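Local structure of glycosyl hydrolase family 2, TIM barrel domain protein (Faecalibacterium prausnitzii A2-165, 6ED2) at residues Tyr213-Leu219 / Asp293-Thr299; Trp267-Ala272 / Ala367-Leu373; Arg298-Ile302 / Gln466-Arg470. The protein probably hydrolyses beta-glucuronides, releasing glucuronic acid. All coordinates share one frame; numbering follows the deposited sequence.

Followed from the N terminus, the chain first lays down Tyr213-Leu219, then Trp267-Ala272, and closes contact 1 at Asp293-Thr299, after 73 intervening residues rich in strand and without helix. This closure joins the two sheets of the middle beta-sandwich. Contact 3 starts where contact 1 ends, the two sharing Arg298 and Thr299. Contact 2 closes next, at Ala367-Leu373, tying a sandwich loop to a helix of the TIM barrel; its segments therefore alternate with those of contact 1 and also with those of contact 3. The longest loop closes last, at Gln466-Arg470. Cross-ties make the three continuous: Arg294 with Glu369, Ile297 O with Trp267 N, and Thr215 O with Gln466 NE2.

Contact 1 of 3, residues Tyr213-Leu219 / Asp293-Thr299; sequences YSTRYRL and DRIGIRT
Across the middle beta-sandwich of this family 2 enzyme, Tyr213 and Tyr217 reach from one sheet to meet Asp293 and Ile295 on the other and the chain that runs on from it at Gly296. Tyr213 OH donates to Asp293 OD2 over 2.7 Å, approaching from 49° out of the carboxylate plane, and ring and carboxylate stand nearly perpendicular. The other carboxylate oxygen, OD1, accepts the backbone N of Arg294 and has a long, weak ion pair with Arg32. Ile295 sits between the two tyrosine hydroxyls: its CG2 is 3.7 Å from Tyr213 OH, at the edge of that ring, and its CB is equally far from Tyr217 OH.

The packing is that of a two-sheet sandwich, with strand 210-219 at the margin of a three-stranded sheet and strand 286-295 at the margin of a four-stranded one. Their local axes run 10.6 Å apart at 17°, a gap bridged by side chains, while Leu277 and Ile279 of strand 275-283 and Ile226 of strand 223-232 fill the neighbouring interior.

Toward Thr299 the two chains draw closer. Tyr217 CG stands beside its backbone N (chi1 -57°), which lays the ring along the backbone of Gly296 and Ile297, with Gly296 O over one face, 3.4 Å from CE1. A water accepts from Gly296 N and lies 2.9 Å from Tyr217 OH, linking the phenol to the backbone. At the far end Arg298 O comes within 3.4 Å of Tyr217 CB, and Thr299 CG2 packs on Leu219 CG at 3.9 Å.

Contact 2 of 3, residues Trp267-Ala272 / Ala367-Leu373; sequences WNVHAA and ADEEGFL
Gly371 and the indole of Trp267 form the dense part of this contact. With CG anti to the backbone N (chi1 -172°), Trp267 brings its indole edge to the helix end: CZ2 lies 3.4 Å from Gly371 CA, and NE1 gives its hydrogen to Asp368 O over 2.7 Å, on a lone pair. Further round the indole edge are Phe372 O and Leu373 CD2; Leu373 also takes Val269 CG2 against its CG. His270 N bonds Gly371 O almost straight (2.7 Å, 178°), and a beta carbon at Gly371 would collide with the turn.

The meeting is of a type II beta turn, Asn268 to Ala271, from the sandwich domain with the C-terminal end of TIM-barrel helix 361-370. There Gly371 has positive phi, and Phe372 N bonds back to Ala367 O, the 6-to-1 bond found in Schellman motifs. Ala272 CB fits against the last turn.

Toward solvent the fit slackens. A water accepts from Ala272 N and donates to Glu369 O, and exposed His270 turns its edge to the face of Phe372 in a T-shaped pair, its NE2 bonded to Ala349 O. Glu369 and Glu370, salt-bridged to Arg294 and Lys345 respectively, also pack on Ser70 of a neighbouring subunit.

Contact 3 of 3, residues Arg298-Ile302 / Gln466-Arg470; sequences RTFEI and QKRPR
Gln466 meets Arg298 through a single atom: OE1 accepts from both terminal nitrogens of the guanidinium, 2.9 Å from Arg298 NH1 and 3.0 Å from Arg298 NH2. The oxygen lies close to the guanidinium plane, while the amide is turned steeply against it, at 74°. The two bonds therefore differ at the acceptor: NH2 comes in the carbonyl plane, on a lone pair, whereas NH1 stands 38° above it. Gln466 reaches out with its chain extended beyond CG, and its NE2 donates to Thr215 O in the sandwich domain. A leucine in place of Arg298 would probably leave Gln466 OE1, and Pro431 O, which accepts from the arginine NE, without these donors.

Two residues on, Arg468 brings a second guanidinium, with NH1 3.2 Å from Arg298 NH2. Both are donors, so no bond joins them, and the planes are almost perpendicular. Gln466 OE1 lies 3.3 Å above the centre of the Arg468 guanidinium, a position likely to offset some of the repulsion; Arg468 also has a salt bridge to Asp464 and donates from NH1 to Val433 O.

This segment is the loop between helix 449-463 and strand 470-474 of the TIM barrel, so it lies at the N-terminal end of the barrel strands, opposite the end where TIM-barrel enzymes carry their active sites. Strand 300-303 belongs to a hairpin with strand 306-309 that precedes barrel strand 312-320.

Pro469 then packs against the side chains of strand 300-303. Its CG sits at the edge of the Phe300 ring, 3.7 Å from CE2, crossing that side chain at about a right angle, and its CB touches Ile302 CD1 at 3.6 Å. Phe491 packs against both Pro469 and Ile302.

Contact 1 of 3, residues Tyr213-Leu219 / Asp293-Thr299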
loop_
_atom_site.group_PDB
_atom_site.type_symbol
_atom_site.label_atom_id
_atom_site.label_comp_id
_atom_site.label_asym_id
_atom_site.label_seq_id
_atom_site.Cartn_x
_atom_site.Cartn_y
_atom_site.Cartn_z
ATOM N N TYR A 213 41.179 3.573 29.669
ATOM C CA TYR A 213 41.431 2.363 30.422
ATOM C C TYR A 213 41.154 1.204 29.487
ATOM O O TYR A 213 40.477 1.353 28.469
ATOM C CB TYR A 213 40.587 2.273 31.698
ATOM C CG TYR A 213 39.143 1.876 31.480
ATOM C CD1 TYR A 213 38.747 0.555 31.582
ATOM C CD2 TYR A 213 38.164 2.839 31.177
ATOM C CE1 TYR A 213 37.424 0.180 31.379
ATOM C CE2 TYR A 213 36.826 2.475 30.980
ATOM C CZ TYR A 213 36.467 1.138 31.083
ATOM O OH TYR A 213 35.159 0.731 30.900
ATOM N N SER A 214 41.706 0.051 29.835
ATOM C CA SER A 214 41.532 -1.153 29.040
ATOM C C SER A 214 41.301 -2.303 29.999
ATOM O O SER A 214 41.734 -2.248 31.155
ATOM C CB SER A 214 42.761 -1.440 28.133
ATOM O OG SER A 214 43.856 -1.948 28.898
ATOM N N THR A 215 40.614 -3.339 29.508
ATOM C CA THR A 215 40.333 -4.558 30.258
ATOM C C THR A 215 40.553 -5.771 29.355
ATOM O O THR A 215 40.347 -5.702 28.137
ATOM C CB THR A 215 38.881 -4.596 30.819
ATOM O OG1 THR A 215 37.926 -4.394 29.761
ATOM C CG2 THR A 215 38.677 -3.543 31.903
ATOM N N ARG A 216 41.007 -6.868 29.981
ATOM C CA ARG A 216 41.108 -8.219 29.430
ATOM C C ARG A 216 40.491 -9.157 30.448
ATOM O O ARG A 216 40.618 -8.939 31.654
ATOM C CB ARG A 216 42.574 -8.707 29.195
ATOM C CG ARG A 216 43.377 -7.950 28.165
ATOM C CD ARG A 216 44.888 -7.925 28.496
ATOM N NE ARG A 216 45.538 -6.747 27.880
ATOM C CZ ARG A 216 46.222 -5.803 28.542
ATOM N NH1 ARG A 216 46.379 -5.884 29.857
ATOM N NH2 ARG A 216 46.757 -4.779 27.890
ATOM N N TYR A 217 39.875 -10.231 29.975
ATOM C CA TYR A 217 39.123 -11.103 30.866
ATOM C C TYR A 217 39.653 -12.527 30.805
ATOM O O TYR A 217 40.135 -12.993 29.766
ATOM C CB TYR A 217 37.613 -11.064 30.526
ATOM C CG TYR A 217 37.085 -9.645 30.595
ATOM C CD1 TYR A 217 36.544 -9.143 31.774
ATOM C CD2 TYR A 217 37.203 -8.791 29.513
ATOM C CE1 TYR A 217 36.092 -7.849 31.854
ATOM C CE2 TYR A 217 36.766 -7.484 29.586
ATOM C CZ TYR A 217 36.199 -7.025 30.758
ATOM O OH TYR A 217 35.767 -5.731 30.837
ATOM N N ARG A 218 39.543 -13.207 31.941
ATOM C CA ARG A 218 40.017 -14.570 32.096
ATOM C C ARG A 218 39.096 -15.270 33.085
ATOM O O ARG A 218 38.830 -14.743 34.174
ATOM C CB ARG A 218 41.471 -14.557 32.580
ATOM C CG ARG A 218 42.083 -15.893 32.907
ATOM C CD ARG A 218 43.598 -15.721 33.181
ATOM N NE ARG A 218 43.867 -14.647 34.150
ATOM C CZ ARG A 218 44.465 -13.485 33.870
ATOM N NH1 ARG A 218 44.653 -12.577 34.832
ATOM N NH2 ARG A 218 44.893 -13.227 32.638
ATOM N N LEU A 219 38.587 -16.435 32.698
ATOM C CA LEU A 219 37.758 -17.233 33.587
ATOM C C LEU A 219 38.627 -18.209 34.374
ATOM O O LEU A 219 39.582 -18.777 33.839
ATOM C CB LEU A 219 36.691 -17.985 32.790
ATOM C CG LEU A 219 35.878 -17.131 31.809
ATOM C CD1 LEU A 219 34.731 -17.933 31.211
ATOM C CD2 LEU A 219 35.363 -15.856 32.463
ATOM N N ASP A 293 32.086 3.557 34.887
ATOM C CA ASP A 293 31.655 2.833 33.705
ATOM C C ASP A 293 31.073 1.511 34.174
ATOM O O ASP A 293 31.080 1.187 35.368
ATOM C CB ASP A 293 32.813 2.644 32.713
ATOM C CG ASP A 293 32.345 2.483 31.264
ATOM O OD1 ASP A 293 31.119 2.315 31.020
ATOM O OD2 ASP A 293 33.228 2.495 30.367
ATOM N N ARG A 294 30.512 0.778 33.225
ATOM C CA ARG A 294 29.966 -0.543 33.486
ATOM C C ARG A 294 30.603 -1.509 32.510
ATOM O O ARG A 294 30.749 -1.189 31.325
ATOM C CB ARG A 294 28.458 -0.540 33.353
ATOM C CG ARG A 294 27.819 0.493 34.257
ATOM C CD ARG A 294 26.347 0.612 33.991
ATOM N NE ARG A 294 25.589 -0.484 34.581
ATOM C CZ ARG A 294 24.498 -1.002 34.021
ATOM N NH1 ARG A 294 24.062 -0.522 32.845
ATOM N NH2 ARG A 294 23.858 -2.003 34.620
ATOM N N ILE A 295 31.016 -2.670 33.016
ATOM C CA ILE A 295 31.722 -3.655 32.216
ATOM C C ILE A 295 31.073 -5.011 32.432
ATOM O O ILE A 295 30.451 -5.277 33.462
ATOM C CB ILE A 295 33.221 -3.728 32.564
ATOM C CG1 ILE A 295 33.394 -4.181 34.010
ATOM C CG2 ILE A 295 33.896 -2.408 32.319
ATOM C CD1 ILE A 295 34.841 -4.105 34.499
ATOM N N GLY A 296 31.231 -5.875 31.448
ATOM C CA GLY A 296 30.755 -7.242 31.537
ATOM C C GLY A 296 31.938 -8.186 31.498
ATOM O O GLY A 296 32.907 -7.949 30.774
ATOM N N ILE A 297 31.857 -9.244 32.294
ATOM C CA ILE A 297 32.922 -10.230 32.402
ATOM C C ILE A 297 32.613 -11.349 31.413
ATOM O O ILE A 297 31.707 -12.158 31.633
ATOM C CB ILE A 297 33.052 -10.763 33.835
ATOM C CG1 ILE A 297 33.342 -9.611 34.803
ATOM C CG2 ILE A 297 34.162 -11.790 33.919
ATOM C CD1 ILE A 297 33.540 -10.086 36.236
ATOM N N ARG A 298 33.361 -11.386 30.317
ATOM C CA ARG A 298 33.156 -12.402 29.299
ATOM C C ARG A 298 34.424 -12.525 28.464
ATOM O O ARG A 298 35.131 -11.536 28.238
ATOM C CB ARG A 298 31.956 -12.065 28.402
ATOM C CG ARG A 298 32.143 -10.792 27.575
ATOM C CD ARG A 298 32.652 -11.095 26.174
ATOM N NE ARG A 298 32.954 -9.907 25.367
ATOM C CZ ARG A 298 34.144 -9.315 25.327
ATOM N NH1 ARG A 298 35.135 -9.787 26.077
ATOM N NH2 ARG A 298 34.338 -8.244 24.553
ATOM N N THR A 299 34.675 -13.739 27.974
ATOM C CA THR A 299 35.748 -14.005 27.025
ATOM C C THR A 299 35.171 -14.353 25.657
ATOM O O THR A 299 34.092 -14.949 25.549
ATOM C CB THR A 299 36.646 -15.154 27.485
ATOM O OG1 THR A 299 35.898 -16.382 27.479
ATOM C CG2 THR A 299 37.207 -14.884 28.876
HETATM O O HOH W 1 33.304 -5.091 29.480
#

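Contact 2 of 3, residues Trp267-Ala272 / Ala367-Leu373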
loop_
_atom_site.group_PDB
_atom_site.type_symbol
_atom_site.label_atom_id
_atom_site.label_comp_id
_atom_site.label_asym_id
_atom_site.label_seq_id
_atom_site.Cartn_x
_atom_site.Cartn_y
_atom_site.Cartn_z
ATOM N N TRP A 267 28.817 -12.211 31.808
ATOM C CA TRP A 267 28.002 -11.631 30.757
ATOM C C TRP A 267 27.802 -12.655 29.644
ATOM O O TRP A 267 28.766 -13.251 29.159
ATOM C CB TRP A 267 28.701 -10.373 30.243
ATOM C CG TRP A 267 27.951 -9.531 29.283
ATOM C CD1 TRP A 267 27.313 -8.340 29.546
ATOM C CD2 TRP A 267 27.824 -9.752 27.873
ATOM N NE1 TRP A 267 26.775 -7.823 28.384
ATOM C CE2 TRP A 267 27.071 -8.674 27.346
ATOM C CE3 TRP A 267 28.260 -10.763 27.007
ATOM C CZ2 TRP A 267 26.748 -8.586 25.994
ATOM C CZ3 TRP A 267 27.945 -10.670 25.664
ATOM C CH2 TRP A 267 27.198 -9.589 25.167
ATOM N N ASN A 268 26.549 -12.866 29.244
ATOM C CA ASN A 268 26.206 -13.895 28.274
ATOM C C ASN A 268 25.181 -13.379 27.272
ATOM O O ASN A 268 24.459 -12.413 27.534
ATOM C CB ASN A 268 25.656 -15.133 28.970
ATOM C CG ASN A 268 26.633 -16.263 28.954
ATOM O OD1 ASN A 268 27.006 -16.765 27.876
ATOM N ND2 ASN A 268 27.084 -16.666 30.139
ATOM N N VAL A 269 25.108 -14.061 26.123
ATOM C CA VAL A 269 24.135 -13.717 25.094
ATOM C C VAL A 269 22.735 -13.768 25.685
ATOM O O VAL A 269 22.342 -14.769 26.296
ATOM C CB VAL A 269 24.259 -14.674 23.896
ATOM C CG1 VAL A 269 22.936 -14.748 23.125
ATOM C CG2 VAL A 269 25.341 -14.215 22.981
ATOM N N HIS A 270 21.979 -12.681 25.523
ATOM C CA HIS A 270 20.627 -12.545 26.063
ATOM C C HIS A 270 20.573 -12.736 27.579
ATOM O O HIS A 270 19.491 -12.897 28.147
ATOM C CB HIS A 270 19.646 -13.511 25.379
ATOM C CG HIS A 270 19.497 -13.283 23.901
ATOM N ND1 HIS A 270 19.323 -14.315 23.003
ATOM C CD2 HIS A 270 19.503 -12.145 23.167
ATOM C CE1 HIS A 270 19.220 -13.822 21.782
ATOM N NE2 HIS A 270 19.322 -12.508 21.854
ATOM N N ALA A 271 21.715 -12.714 28.253
ATOM C CA ALA A 271 21.780 -12.902 29.691
ATOM C C ALA A 271 22.911 -12.019 30.216
ATOM O O ALA A 271 23.876 -12.472 30.816
ATOM C CB ALA A 271 21.995 -14.372 30.051
ATOM N N ALA A 272 22.798 -10.727 29.958
ATOM C CA ALA A 272 23.874 -9.820 30.311
ATOM C C ALA A 272 23.984 -9.694 31.823
ATOM O O ALA A 272 23.006 -9.853 32.551
ATOM C CB ALA A 272 23.638 -8.446 29.693
ATOM N N ALA A 367 23.230 -2.690 23.835
ATOM C CA ALA A 367 23.685 -4.061 23.584
ATOM C C ALA A 367 24.362 -4.644 24.819
ATOM O O ALA A 367 24.139 -5.809 25.161
ATOM C CB ALA A 367 24.626 -4.102 22.383
ATOM N N ASP A 368 25.160 -3.832 25.525
ATOM C CA ASP A 368 25.778 -4.298 26.765
ATOM C C ASP A 368 24.733 -4.780 27.761
ATOM O O ASP A 368 24.945 -5.777 28.462
ATOM C CB ASP A 368 26.616 -3.182 27.395
ATOM C CG ASP A 368 27.922 -2.922 26.651
ATOM O OD1 ASP A 368 28.278 -3.665 25.699
ATOM O OD2 ASP A 368 28.604 -1.944 27.018
ATOM N N GLU A 369 23.592 -4.084 27.837
ATOM C CA GLU A 369 22.570 -4.427 28.827
ATOM C C GLU A 369 21.659 -5.545 28.352
ATOM O O GLU A 369 21.170 -6.328 29.174
ATOM C CB GLU A 369 21.725 -3.200 29.166
ATOM C CG GLU A 369 22.440 -2.170 30.022
ATOM C CD GLU A 369 21.572 -0.948 30.290
ATOM O OE1 GLU A 369 20.357 -1.005 29.991
ATOM O OE2 GLU A 369 22.105 0.067 30.793
ATOM N N GLU A 370 21.411 -5.647 27.049
ATOM C CA GLU A 370 20.540 -6.701 26.542
ATOM C C GLU A 370 21.285 -7.980 26.168
ATOM O O GLU A 370 20.645 -8.952 25.756
ATOM C CB GLU A 370 19.750 -6.185 25.343
ATOM C CG GLU A 370 18.979 -4.902 25.656
ATOM C CD GLU A 370 17.958 -5.074 26.777
ATOM O OE1 GLU A 370 17.419 -6.196 26.969
ATOM O OE2 GLU A 370 17.710 -4.082 27.488
ATOM N N GLY A 371 22.610 -8.010 26.289
ATOM C CA GLY A 371 23.356 -9.205 25.934
ATOM C C GLY A 371 23.340 -9.516 24.451
ATOM O O GLY A 371 23.023 -10.639 24.050
ATOM N N PHE A 372 23.665 -8.524 23.627
ATOM C CA PHE A 372 23.776 -8.688 22.184
ATOM C C PHE A 372 25.243 -8.616 21.779
ATOM O O PHE A 372 26.035 -7.910 22.403
ATOM C CB PHE A 372 22.980 -7.613 21.434
ATOM C CG PHE A 372 21.542 -7.988 21.181
ATOM C CD1 PHE A 372 20.580 -7.805 22.161
ATOM C CD2 PHE A 372 21.157 -8.526 19.962
ATOM C CE1 PHE A 372 19.255 -8.156 21.928
ATOM C CE2 PHE A 372 19.832 -8.886 19.725
ATOM C CZ PHE A 372 18.880 -8.699 20.707
ATOM N N LEU A 373 25.601 -9.375 20.746
ATOM C CA LEU A 373 26.952 -9.388 20.206
ATOM C C LEU A 373 27.037 -8.420 19.036
ATOM O O LEU A 373 26.158 -8.401 18.170
ATOM C CB LEU A 373 27.332 -10.798 19.740
ATOM C CG LEU A 373 27.115 -11.922 20.746
ATOM C CD1 LEU A 373 27.461 -13.276 20.135
ATOM C CD2 LEU A 373 27.960 -11.657 21.992
HETATM O O HOH W 2 20.298 -9.222 29.091
#

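Contact 3 of 3, residues Arg298-Ile302 / Gln466-Arg470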
loop_
_atom_site.group_PDB
_atom_site.type_symbol
_atom_site.label_atom_id
_atom_site.label_comp_id
_atom_site.label_asym_id
_atom_site.label_seq_id
_atom_site.Cartn_x
_atom_site.Cartn_y
_atom_site.Cartn_z
ATOM N N ARG A 298 33.361 -11.386 30.317
ATOM C CA ARG A 298 33.156 -12.402 29.299
ATOM C C ARG A 298 34.424 -12.525 28.464
ATOM O O ARG A 298 35.131 -11.536 28.238
ATOM C CB ARG A 298 31.956 -12.065 28.402
ATOM C CG ARG A 298 32.143 -10.792 27.575
ATOM C CD ARG A 298 32.652 -11.095 26.174
ATOM N NE ARG A 298 32.954 -9.907 25.367
ATOM C CZ ARG A 298 34.144 -9.315 25.327
ATOM N NH1 ARG A 298 35.135 -9.787 26.077
ATOM N NH2 ARG A 298 34.338 -8.244 24.553
ATOM N N THR A 299 34.675 -13.739 27.974
ATOM C CA THR A 299 35.748 -14.005 27.025
ATOM C C THR A 299 35.171 -14.353 25.657
ATOM O O THR A 299 34.092 -14.949 25.549
ATOM C CB THR A 299 36.646 -15.154 27.485
ATOM O OG1 THR A 299 35.898 -16.382 27.479
ATOM C CG2 THR A 299 37.207 -14.884 28.876
ATOM N N PHE A 300 35.892 -13.970 24.608
ATOM C CA PHE A 300 35.435 -14.297 23.265
ATOM C C PHE A 300 36.630 -14.533 22.350
ATOM O O PHE A 300 37.530 -13.693 22.277
ATOM C CB PHE A 300 34.545 -13.189 22.709
ATOM C CG PHE A 300 33.952 -13.512 21.375
ATOM C CD1 PHE A 300 32.728 -14.146 21.285
ATOM C CD2 PHE A 300 34.621 -13.187 20.208
ATOM C CE1 PHE A 300 32.168 -14.445 20.036
ATOM C CE2 PHE A 300 34.077 -13.484 18.969
ATOM C CZ PHE A 300 32.844 -14.114 18.886
ATOM N N GLU A 301 36.618 -15.663 21.640
ATOM C CA GLU A 301 37.725 -16.039 20.766
ATOM C C GLU A 301 37.267 -17.125 19.804
ATOM O O GLU A 301 36.327 -17.876 20.083
ATOM C CB GLU A 301 38.925 -16.536 21.574
ATOM C CG GLU A 301 38.610 -17.791 22.372
ATOM C CD GLU A 301 39.835 -18.349 23.106
ATOM O OE1 GLU A 301 39.673 -19.337 23.852
ATOM O OE2 GLU A 301 40.956 -17.808 22.930
ATOM N N ILE A 302 37.952 -17.210 18.671
ATOM C CA ILE A 302 37.774 -18.323 17.746
ATOM C C ILE A 302 38.732 -19.443 18.140
ATOM O O ILE A 302 39.952 -19.248 18.148
ATOM C CB ILE A 302 38.026 -17.891 16.297
ATOM C CG1 ILE A 302 37.031 -16.811 15.877
ATOM C CG2 ILE A 302 37.953 -19.111 15.368
ATOM C CD1 ILE A 302 37.392 -16.159 14.549
ATOM N N GLN A 466 42.126 -7.221 23.920
ATOM C CA GLN A 466 41.448 -8.509 24.006
ATOM C C GLN A 466 41.675 -9.376 22.781
ATOM O O GLN A 466 41.245 -10.534 22.783
ATOM C CB GLN A 466 39.940 -8.307 24.216
ATOM C CG GLN A 466 39.604 -7.608 25.523
ATOM C CD GLN A 466 38.113 -7.332 25.674
ATOM O OE1 GLN A 466 37.267 -8.064 25.152
ATOM N NE2 GLN A 466 37.789 -6.277 26.398
ATOM N N LYS A 467 42.319 -8.844 21.738
ATOM C CA LYS A 467 42.704 -9.639 20.573
ATOM C C LYS A 467 41.479 -10.326 19.962
ATOM O O LYS A 467 41.481 -11.526 19.677
ATOM C CB LYS A 467 43.795 -10.652 20.953
ATOM C CG LYS A 467 45.073 -9.988 21.525
ATOM C CD LYS A 467 45.902 -9.350 20.397
ATOM C CE LYS A 467 47.166 -8.609 20.893
ATOM N NZ LYS A 467 46.940 -7.135 21.091
ATOM N N ARG A 468 40.416 -9.544 19.784
ATOM C CA ARG A 468 39.184 -10.059 19.215
ATOM C C ARG A 468 39.356 -10.294 17.717
ATOM O O ARG A 468 40.125 -9.585 17.055
ATOM C CB ARG A 468 38.034 -9.080 19.455
ATOM C CG ARG A 468 37.319 -9.303 20.768
ATOM C CD ARG A 468 36.572 -8.055 21.196
ATOM N NE ARG A 468 37.487 -7.004 21.626
ATOM C CZ ARG A 468 37.160 -6.035 22.480
ATOM N NH1 ARG A 468 35.915 -5.949 22.972
ATOM N NH2 ARG A 468 38.079 -5.146 22.837
ATOM N N PRO A 469 38.620 -11.250 17.155
ATOM C CA PRO A 469 38.822 -11.624 15.742
ATOM C C PRO A 469 38.541 -10.478 14.778
ATOM O O PRO A 469 37.707 -9.604 15.044
ATOM C CB PRO A 469 37.830 -12.776 15.535
ATOM C CG PRO A 469 36.849 -12.664 16.674
ATOM C CD PRO A 469 37.625 -12.100 17.826
ATOM N N ARG A 470 39.266 -10.482 13.651
ATOM C CA ARG A 470 39.160 -9.446 12.627
ATOM C C ARG A 470 38.603 -10.028 11.334
ATOM O O ARG A 470 38.913 -11.169 10.973
ATOM C CB ARG A 470 40.512 -8.791 12.335
ATOM C CG ARG A 470 41.267 -8.294 13.566
ATOM C CD ARG A 470 42.778 -8.354 13.316
ATOM N NE ARG A 470 43.190 -9.743 13.109
ATOM C CZ ARG A 470 44.386 -10.125 12.673
ATOM N NH1 ARG A 470 45.306 -9.217 12.388
ATOM N NH2 ARG A 470 44.657 -11.415 12.530
#